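Long-range contact in putative methylase (Clostridium difficile, PDB 3LDU), which binds GTP in the crystal and probably methylates guanine bases of ribosomal RNA: residues I218-L224 with A248-D253. Sequence-based numbering, arbitrary orientation.
Sequences INMAPGL and AFNKID
Leu224 and Ile252 pack where the loop after helix 208-217 meets the C-terminal end of helix 238-251, within the Rossmann-like methyltransferase domain. Helix 208-217 closes in a Schellman motif, with Asn219 at positive phi as the C-prime residue, and the chain then runs into a type I turn from Ala221 to Leu224. The tight part is apolar. Leu224 holds its CG anti to the backbone N (chi1 -161°) and forks over the helix end: CD2 meets Ile252 CD1 at 3.5 Å, while CD1 rests on Ala248 CB at 3.7 Å. Met220, a selenomethionine bent only at its last torsion, lies alongside Ile252 and brings CE to 4.0 Å from the same CD1. Ala221 CB abuts Ala248 CB, and Met54 and Trp55 of helix 48-55, in the N-terminal part of the chain, also touch Ala221.

The other side is looser and polar. Asn219 and the exposed Lys251 lie side by side, linked by a weak hydrogen bond from Asn219 ND2 to Lys251 O (3.4 Å); the ammonium of Lys251 turns back to a salt bridge with Asp247. Between the two sides, one water accepts from Ala221 N and donates to Asn219 O and to Ala248 O, the last at 2.6 Å. Beyond it the backbones join directly: Asp253 N donates to Ile218 O at 2.8 Å, and the Asp253 carboxylate turns outward, its OD2 bonded to Ser256 OG.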
loop_
_atom_site.group_PDB
_atom_site.type_symbol
_atom_site.label_atom_id
_atom_site.label_comp_id
_atom_site.label_asym_id
_atom_site.label_seq_id
_atom_site.Cartn_x
_atom_site.Cartn_y
_atom_site.Cartn_z
ATOM N N ILE A 218 -0.037 -2.090 17.609
ATOM C CA ILE A 218 -1.271 -2.186 18.390
ATOM C C ILE A 218 -2.395 -2.866 17.607
ATOM O O ILE A 218 -3.538 -2.885 18.049
ATOM C CB ILE A 218 -1.744 -0.811 18.911
ATOM C CG1 ILE A 218 -2.034 0.147 17.752
ATOM C CG2 ILE A 218 -0.701 -0.219 19.855
ATOM C CD1 ILE A 218 -2.738 1.424 18.193
ATOM N N ASN A 219 -2.052 -3.432 16.451
ATOM C CA ASN A 219 -3.027 -4.111 15.581
ATOM C C ASN A 219 -4.202 -3.207 15.202
ATOM O O ASN A 219 -5.362 -3.622 15.222
ATOM C CB ASN A 219 -3.539 -5.401 16.243
ATOM C CG ASN A 219 -4.142 -6.375 15.243
ATOM O OD1 ASN A 219 -3.686 -6.480 14.106
ATOM N ND2 ASN A 219 -5.169 -7.098 15.669
HETATM N N MSE A 220 -3.898 -1.958 14.883
HETATM C CA MSE A 220 -4.906 -1.035 14.375
HETATM C C MSE A 220 -5.012 -1.186 12.862
HETATM O O MSE A 220 -4.040 -0.999 12.145
HETATM C CB MSE A 220 -4.542 0.407 14.720
HETATM C CG MSE A 220 -5.534 1.416 14.159
HETATM SE SE MSE A 220 -4.984 3.241 14.565
HETATM C CE MSE A 220 -5.234 3.159 16.492
ATOM N N ALA A 221 -6.203 -1.523 12.377
ATOM C CA ALA A 221 -6.394 -1.753 10.954
ATOM C C ALA A 221 -6.151 -0.464 10.183
ATOM O O ALA A 221 -6.579 0.608 10.621
ATOM C CB ALA A 221 -7.845 -2.251 10.701
ATOM N N PRO A 222 -5.484 -0.558 9.013
ATOM C CA PRO A 222 -5.184 0.650 8.235
ATOM C C PRO A 222 -6.436 1.409 7.823
ATOM O O PRO A 222 -6.404 2.641 7.770
ATOM C CB PRO A 222 -4.452 0.112 6.991
ATOM C CG PRO A 222 -4.712 -1.368 6.987
ATOM C CD PRO A 222 -4.872 -1.759 8.424
ATOM N N GLY A 223 -7.527 0.696 7.560
ATOM C CA GLY A 223 -8.736 1.338 7.047
ATOM C C GLY A 223 -9.708 1.849 8.099
ATOM O O GLY A 223 -10.815 2.282 7.773
ATOM N N LEU A 224 -9.292 1.812 9.363
ATOM C CA LEU A 224 -10.201 2.069 10.484
ATOM C C LEU A 224 -10.778 3.476 10.483
ATOM O O LEU A 224 -11.932 3.681 10.865
ATOM C CB LEU A 224 -9.488 1.789 11.811
ATOM C CG LEU A 224 -10.298 1.553 13.086
ATOM C CD1 LEU A 224 -11.348 0.436 12.935
ATOM C CD2 LEU A 224 -9.343 1.270 14.243
ATOM N N ALA A 248 -12.795 -4.631 13.779
ATOM C CA ALA A 248 -11.472 -4.002 13.742
ATOM C C ALA A 248 -11.248 -3.106 14.950
ATOM O O ALA A 248 -10.164 -3.102 15.533
ATOM C CB ALA A 248 -11.252 -3.234 12.445
ATOM N N PHE A 249 -12.272 -2.351 15.340
ATOM C CA PHE A 249 -12.138 -1.511 16.524
ATOM C C PHE A 249 -11.821 -2.349 17.766
ATOM O O PHE A 249 -10.960 -1.986 18.578
ATOM C CB PHE A 249 -13.396 -0.668 16.745
ATOM C CG PHE A 249 -13.313 0.214 17.946
ATOM C CD1 PHE A 249 -12.561 1.375 17.915
ATOM C CD2 PHE A 249 -13.977 -0.122 19.115
ATOM C CE1 PHE A 249 -12.476 2.188 19.030
ATOM C CE2 PHE A 249 -13.896 0.686 20.234
ATOM C CZ PHE A 249 -13.146 1.842 20.192
ATOM N N ASN A 250 -12.507 -3.480 17.889
ATOM C CA ASN A 250 -12.363 -4.368 19.039
ATOM C C ASN A 250 -11.022 -5.100 19.069
ATOM O O ASN A 250 -10.596 -5.594 20.117
ATOM C CB ASN A 250 -13.512 -5.385 19.074
ATOM C CG ASN A 250 -14.857 -4.747 19.404
ATOM O OD1 ASN A 250 -15.902 -5.212 18.948
ATOM N ND2 ASN A 250 -14.837 -3.682 20.202
ATOM N N LYS A 251 -10.361 -5.169 17.917
ATOM C CA LYS A 251 -9.094 -5.886 17.808
ATOM C C LYS A 251 -7.890 -5.017 18.159
ATOM O O LYS A 251 -6.778 -5.524 18.266
ATOM C CB LYS A 251 -8.918 -6.480 16.412
ATOM C CG LYS A 251 -9.881 -7.612 16.086
ATOM C CD LYS A 251 -9.148 -8.937 15.945
ATOM C CE LYS A 251 -9.930 -9.931 15.087
ATOM N NZ LYS A 251 -11.116 -10.515 15.778
ATOM N N ILE A 252 -8.107 -3.717 18.330
ATOM C CA ILE A 252 -7.018 -2.832 18.755
ATOM C C ILE A 252 -6.486 -3.272 20.109
ATOM O O ILE A 252 -7.255 -3.469 21.052
ATOM C CB ILE A 252 -7.467 -1.365 18.860
ATOM C CG1 ILE A 252 -7.790 -0.807 17.471
ATOM C CG2 ILE A 252 -6.382 -0.528 19.512
ATOM C CD1 ILE A 252 -8.166 0.662 17.483
ATOM N N ASP A 253 -5.168 -3.427 20.205
ATOM C CA ASP A 253 -4.544 -3.846 21.453
ATOM C C ASP A 253 -4.402 -2.645 22.380
ATOM O O ASP A 253 -3.476 -1.844 22.244
ATOM C CB ASP A 253 -3.187 -4.493 21.168
ATOM C CG ASP A 253 -2.533 -5.057 22.414
ATOM O OD1 ASP A 253 -2.939 -4.677 23.534
ATOM O OD2 ASP A 253 -1.605 -5.881 22.272
HETATM O O HOH W 1 -7.846 -2.680 14.385
#